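Local coordinates for ABC transporter binding protein AcbH (Actinoplanes, PDB 3OO8), which serves as the extracellular solute receptor of a bacterial ABC transporter, binding beta-D-galactopyranose with an exclusive preference, at residues H207-M211 with K212-P216; M379-A382 with M383-L386; V402-S405 with A406-A410. The protein carries 2 engineered substitutions. All coordinates share one frame; numbering follows the deposited sequence.

Overall arrangement
All three contacts are local, each within one continuous run of chain, so none closes a long loop; they follow one another in series without nesting or crossing. Contact 1 comes first, where helix 204-212 ends and the loop toward helix 220-232 begins. Much later in this class 2 solute-binding-protein fold, contact 2 spans about two turns of helix 377-392, and contact 3 rather more than two of the next helix, 396-413, close to the C terminus. Contact 3 touches both others: His213 and Pro216 lie against Glu407, while Met383 and Leu386 pack on Ala406. Contacts 1 and 2 stay about 5 Å apart at their nearest atoms. Trp217, just beyond contact 1, meets side chains of all three.

Contact 1 of 3, residues H207-M211 with K212-P216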
# COMPACT_ATOMS: atom_id res chain seq x y z
N HIS A 207 -3.08 -6.03 13.54
CA HIS A 207 -1.95 -5.77 12.69
C HIS A 207 -1.30 -4.42 12.99
O HIS A 207 -0.08 -4.37 13.15
CB HIS A 207 -2.35 -5.89 11.21
CG HIS A 207 -1.22 -5.65 10.24
ND1 HIS A 207 -0.14 -6.50 10.10
CD2 HIS A 207 -1.04 -4.66 9.33
CE1 HIS A 207 0.66 -6.04 9.16
NE2 HIS A 207 0.14 -4.92 8.67
N ILE A 208 -2.10 -3.36 13.15
CA ILE A 208 -1.54 -2.04 13.44
C ILE A 208 -0.87 -2.02 14.83
O ILE A 208 0.21 -1.43 14.99
CB ILE A 208 -2.57 -0.87 13.25
CG1 ILE A 208 -3.15 -0.88 11.84
CG2 ILE A 208 -1.90 0.47 13.48
CD1 ILE A 208 -2.05 -0.84 10.73
N LYS A 209 -1.48 -2.68 15.82
CA LYS A 209 -0.87 -2.78 17.16
C LYS A 209 0.49 -3.44 17.07
O LYS A 209 1.46 -2.97 17.68
CB LYS A 209 -1.77 -3.54 18.12
CG LYS A 209 -2.95 -2.75 18.68
CD LYS A 209 -3.77 -3.68 19.57
CE LYS A 209 -4.86 -2.93 20.29
NZ LYS A 209 -5.67 -3.91 21.08
N LEU A 210 0.56 -4.51 16.27
CA LEU A 210 1.83 -5.21 16.09
C LEU A 210 2.85 -4.28 15.43
O LEU A 210 4.01 -4.21 15.85
CB LEU A 210 1.65 -6.49 15.26
CG LEU A 210 2.91 -7.35 15.06
CD1 LEU A 210 3.44 -7.91 16.38
CD2 LEU A 210 2.69 -8.47 14.05
N MET A 211 2.41 -3.55 14.40
CA MET A 211 3.27 -2.58 13.74
C MET A 211 3.80 -1.53 14.68
O MET A 211 4.94 -1.12 14.51
CB MET A 211 2.55 -1.90 12.58
CG MET A 211 2.29 -2.89 11.43
SD MET A 211 3.57 -3.84 10.63
CE MET A 211 3.60 -5.37 11.55
N LYS A 212 2.96 -1.08 15.60
CA LYS A 212 3.35 -0.04 16.57
C LYS A 212 4.07 -0.62 17.80
O LYS A 212 4.55 0.13 18.67
CB LYS A 212 2.15 0.78 16.95
CG LYS A 212 1.59 1.65 15.78
CD LYS A 212 0.38 2.42 16.20
CE LYS A 212 -0.12 3.32 15.08
NZ LYS A 212 0.91 4.31 14.58
N HIS A 213 4.24 -1.94 17.81
CA HIS A 213 4.78 -2.69 18.97
C HIS A 213 3.95 -2.54 20.26
O HIS A 213 4.48 -2.57 21.38
CB HIS A 213 6.25 -2.36 19.21
CG HIS A 213 6.96 -3.34 20.09
ND1 HIS A 213 6.96 -4.70 19.85
CD2 HIS A 213 7.69 -3.15 21.21
CE1 HIS A 213 7.66 -5.31 20.80
NE2 HIS A 213 8.11 -4.39 21.63
N GLU A 214 2.64 -2.41 20.09
CA GLU A 214 1.66 -2.46 21.18
C GLU A 214 1.34 -3.91 21.56
O GLU A 214 0.80 -4.19 22.63
CB GLU A 214 0.41 -1.67 20.81
CG GLU A 214 0.77 -0.21 20.75
CD GLU A 214 -0.22 0.65 20.02
OE1 GLU A 214 -1.26 0.13 19.56
OE2 GLU A 214 0.07 1.87 19.89
N VAL A 215 1.72 -4.82 20.66
CA VAL A 215 1.65 -6.26 20.88
C VAL A 215 3.07 -6.76 20.51
O VAL A 215 3.68 -6.26 19.57
CB VAL A 215 0.57 -6.88 19.92
CG1 VAL A 215 0.82 -8.36 19.65
CG2 VAL A 215 -0.85 -6.63 20.46
N PRO A 216 3.62 -7.72 21.25
CA PRO A 216 4.98 -8.18 20.90
C PRO A 216 5.03 -9.20 19.77
O PRO A 216 4.02 -9.86 19.49
CB PRO A 216 5.46 -8.86 22.18
CG PRO A 216 4.22 -9.30 22.85
CD PRO A 216 3.08 -8.40 22.44
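Helix 204-212 ends here in a Schellman motif: Glu214 N reaches back to Lys209 O (2.7 Å) and His213 N to Leu210 O (3.0 Å), while His213 takes a positive phi of 60° to reverse the chain. The second bond is the less regular, since its donor stands above the carbonyl plane instead of on a lone pair. One step earlier, Lys212 N still makes an ordinary helical bond to Ile208 O (2.8 Å).

Ile208 and Lys212 run side by side. The branch CG2 of Ile208 lies against the lysine's aliphatic chain, 3.7 Å from Lys212 CE; beyond that carbon a bend (chi4 -57°) turns the ammonium aside, and its hydrogen-bond partner is Gln95 OE1. On the next face Lys209 and Glu214 cross at about a right angle, with Glu214 OE1 3.5 Å from Lys209 CG. The extended lysine leads its amine away from the carboxylate; Lys209 NZ and Glu214 OE1 stay 6.2 Å apart, so any attraction between the charges is probably weak. Val215 folds back over the helix end, its CG1 4.2 Å from Leu210 CD1. Leu210 CD1 also lies 3.6 Å from Val215 O, a carbonyl oxygen buried here with no polar partner in the model.

The helix end is wedged between several others. Leu210 packs on helix 191-201, Met211 on helix 371-374, which carries galactose-binding residues, and His213 and Pro216 on helix 396-413; Met211 O also accepts a hydrogen bond from Thr375 OG1.

Contact 2 of 3, residues M379-A382 with M383-L386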
# COMPACT_ATOMS: atom_id res chain seq x y z
N MET A 379 12.30 -1.51 11.66
CA MET A 379 11.53 -2.72 12.04
C MET A 379 11.17 -3.52 10.79
O MET A 379 11.36 -4.73 10.74
CB MET A 379 10.29 -2.36 12.86
CG MET A 379 9.57 -3.59 13.51
SD MET A 379 10.60 -4.51 14.68
CE MET A 379 10.79 -6.12 13.90
N ALA A 380 10.65 -2.85 9.76
CA ALA A 380 10.42 -3.57 8.50
C ALA A 380 11.67 -4.20 7.92
O ALA A 380 11.62 -5.32 7.40
CB ALA A 380 9.77 -2.63 7.48
N ASN A 381 12.80 -3.48 7.98
CA ASN A 381 14.04 -4.04 7.42
C ASN A 381 14.51 -5.26 8.20
O ASN A 381 15.00 -6.24 7.62
CB ASN A 381 15.16 -2.99 7.38
CG ASN A 381 14.91 -1.95 6.31
OD1 ASN A 381 14.24 -2.23 5.30
ND2 ASN A 381 15.42 -0.74 6.52
N ALA A 382 14.27 -5.25 9.50
CA ALA A 382 14.67 -6.38 10.34
C ALA A 382 13.81 -7.59 9.95
O ALA A 382 14.29 -8.74 9.93
CB ALA A 382 14.46 -6.01 11.83
N MET A 383 12.53 -7.35 9.64
CA MET A 383 11.63 -8.45 9.28
C MET A 383 11.98 -9.06 7.94
O MET A 383 11.70 -10.22 7.71
CB MET A 383 10.15 -8.02 9.27
CG MET A 383 9.59 -7.68 10.65
SD MET A 383 9.87 -8.97 11.89
CE MET A 383 9.15 -10.41 11.10
N ILE A 384 12.51 -8.26 7.01
CA ILE A 384 12.91 -8.81 5.71
C ILE A 384 13.78 -10.04 5.84
O ILE A 384 13.50 -11.08 5.24
CB ILE A 384 13.59 -7.73 4.85
CG1 ILE A 384 12.52 -6.73 4.37
CG2 ILE A 384 14.31 -8.36 3.66
CD1 ILE A 384 13.06 -5.53 3.59
N LYS A 385 14.86 -9.93 6.61
CA LYS A 385 15.80 -11.01 6.73
C LYS A 385 15.18 -12.17 7.51
O LYS A 385 15.41 -13.34 7.17
CB LYS A 385 17.06 -10.52 7.46
CG LYS A 385 18.26 -11.41 7.23
CD LYS A 385 19.50 -10.89 7.97
CE LYS A 385 19.94 -9.51 7.49
NZ LYS A 385 19.19 -8.42 8.18
N LEU A 386 14.39 -11.83 8.52
CA LEU A 386 13.80 -12.89 9.35
C LEU A 386 12.78 -13.69 8.52
O LEU A 386 12.67 -14.89 8.67
CB LEU A 386 13.17 -12.33 10.64
CG LEU A 386 14.21 -11.68 11.54
CD1 LEU A 386 13.49 -10.92 12.67
CD2 LEU A 386 15.14 -12.77 12.13
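Met379 and Met383 meet one helical turn apart on the buried side of helix 377-392, where the methyl CE of Met379 lies 3.6 Å from Met383 SD. The two side chains, each bent at chi2 and chi3, cross obliquely. The hydrogen bonding between the segments belongs to the backbone. Met379 O accepts from Met383 N at 3.1 Å, and Ala380 O from Ile384 N at 3.1 Å. Ile384 N also leans toward Asn381 O, a weak second bond at a poorer angle (122°). Further along, Ala382 O receives Leu386 N, again weakly at 3.4 Å, with Leu386 CG packed against the same oxygen.

On another face Ile384 lies alongside Asn381, its CD1 3.9 Å from Asn381 OD1; with CG1 beside the backbone N (chi1 -72°), the branch runs back along the previous turn. Cutting this side chain back to an alanine removes CG1, CG2 and CD1 and is likely to open a gap beside Asn381 and against Glu372, a galactose-binding position changed in this structure.

The carbonyl oxygens of Met379 and Ala380 are thus used within the helix, those of Asn381 and Ala382 only weakly, and the side chains that meet across the turn add dispersion: thioethers toward helix 396-413 and Trp217, an aliphatic branch toward Glu372.

Contact 3 of 3, residues V402-S405 with A406-A410; sequences VQKS and AEDQA
This contact is a regular stretch of alpha helix within helix 396-413, the last helix of the chain, with a water-bridged lysine-aspartate pair four residues apart on its outer face. Four successive backbone bonds carry it: Ala406 N to Val402 O (2.8 Å), Glu407 N to Gln403 O (3.0 Å), Asp408 N to Lys404 O and Gln409 N to Ser405 O. Their N-H groups all point fairly straight at the acceptors, within a few degrees of 158°.

The side chains of Lys404 and Asp408 approach at a slant, with Asp408 OD2 3.7 Å from Lys404 CG. Bends at chi3 and chi4 (-75° and -63°) curl the lysine's outer half, leaving its NZ 4.6 Å from Asp408 OD2, too far for a salt bridge. A water spans the interval, accepting from Lys404 NZ at 3.0 Å and donating to Asp408 OD2 at 2.5 Å, so the opposite charges are joined through solvent. The other carboxylate oxygen, OD1, has a long, weak ion pair with Lys411.

One residue along, Gln409 CG lies 3.3 Å from Ser405 O. The hydroxyl of Ser405 is hydrogen-bonded to Thr401 O in the preceding turn.

The other faces are partly covered by neighbouring elements. Ala406 and Ser405 pack on helix 377-392, as does Ala410 through Met379; Val402 and Gln403 face helix 220-232; and Glu407 turns toward the loop after helix 204-212, where OE1 accepts a hydrogen bond from Trp217 N.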
# COMPACT_ATOMS: atom_id res chain seq x y z
N VAL A 402 12.41 -16.77 14.73
CA VAL A 402 11.96 -15.52 14.09
C VAL A 402 11.21 -14.65 15.08
O VAL A 402 11.44 -13.44 15.16
CB VAL A 402 11.10 -15.83 12.84
CG1 VAL A 402 10.28 -14.62 12.42
CG2 VAL A 402 12.01 -16.36 11.73
N GLN A 403 10.34 -15.26 15.88
CA GLN A 403 9.59 -14.47 16.84
C GLN A 403 10.49 -13.82 17.88
O GLN A 403 10.28 -12.65 18.24
CB GLN A 403 8.46 -15.27 17.49
CG GLN A 403 7.34 -15.64 16.50
CD GLN A 403 6.08 -16.13 17.20
OE1 GLN A 403 5.30 -15.33 17.79
NE2 GLN A 403 5.85 -17.42 17.14
N LYS A 404 11.44 -14.60 18.41
CA LYS A 404 12.35 -14.06 19.41
C LYS A 404 13.22 -12.96 18.81
O LYS A 404 13.34 -11.86 19.38
CB LYS A 404 13.20 -15.16 20.06
CG LYS A 404 14.40 -14.58 20.81
CD LYS A 404 15.16 -15.63 21.59
CE LYS A 404 14.41 -16.05 22.86
NZ LYS A 404 14.24 -14.91 23.84
N SER A 405 13.81 -13.25 17.64
CA SER A 405 14.65 -12.25 16.98
C SER A 405 13.90 -10.96 16.65
O SER A 405 14.39 -9.84 16.86
CB SER A 405 15.30 -12.81 15.73
OG SER A 405 16.21 -13.86 16.03
N ALA A 406 12.67 -11.10 16.17
CA ALA A 406 11.87 -9.92 15.85
C ALA A 406 11.52 -9.11 17.09
O ALA A 406 11.62 -7.88 17.07
CB ALA A 406 10.58 -10.37 15.11
N GLU A 407 11.15 -9.78 18.17
CA GLU A 407 10.80 -9.08 19.40
C GLU A 407 12.01 -8.36 19.98
O GLU A 407 11.89 -7.24 20.49
CB GLU A 407 10.21 -10.05 20.43
CG GLU A 407 9.83 -9.39 21.76
CD GLU A 407 8.96 -8.14 21.63
OE1 GLU A 407 8.30 -7.92 20.59
OE2 GLU A 407 8.93 -7.36 22.62
N ASP A 408 13.17 -9.00 19.93
CA ASP A 408 14.36 -8.37 20.49
C ASP A 408 14.72 -7.14 19.68
O ASP A 408 15.13 -6.11 20.24
CB ASP A 408 15.52 -9.36 20.58
CG ASP A 408 15.31 -10.44 21.63
OD1 ASP A 408 14.42 -10.31 22.49
OD2 ASP A 408 16.10 -11.40 21.61
N GLN A 409 14.55 -7.23 18.35
CA GLN A 409 14.83 -6.08 17.48
C GLN A 409 13.84 -4.98 17.84
O GLN A 409 14.21 -3.81 18.02
CB GLN A 409 14.71 -6.45 15.98
CG GLN A 409 15.86 -7.24 15.41
CD GLN A 409 17.01 -6.35 14.99
OE1 GLN A 409 16.92 -5.13 15.11
NE2 GLN A 409 18.09 -6.94 14.50
N ALA A 410 12.57 -5.36 17.98
CA ALA A 410 11.53 -4.40 18.30
C ALA A 410 11.80 -3.68 19.60
O ALA A 410 11.58 -2.48 19.69
CB ALA A 410 10.15 -5.03 18.33
O HOH W 1 16.29 -12.79 23.66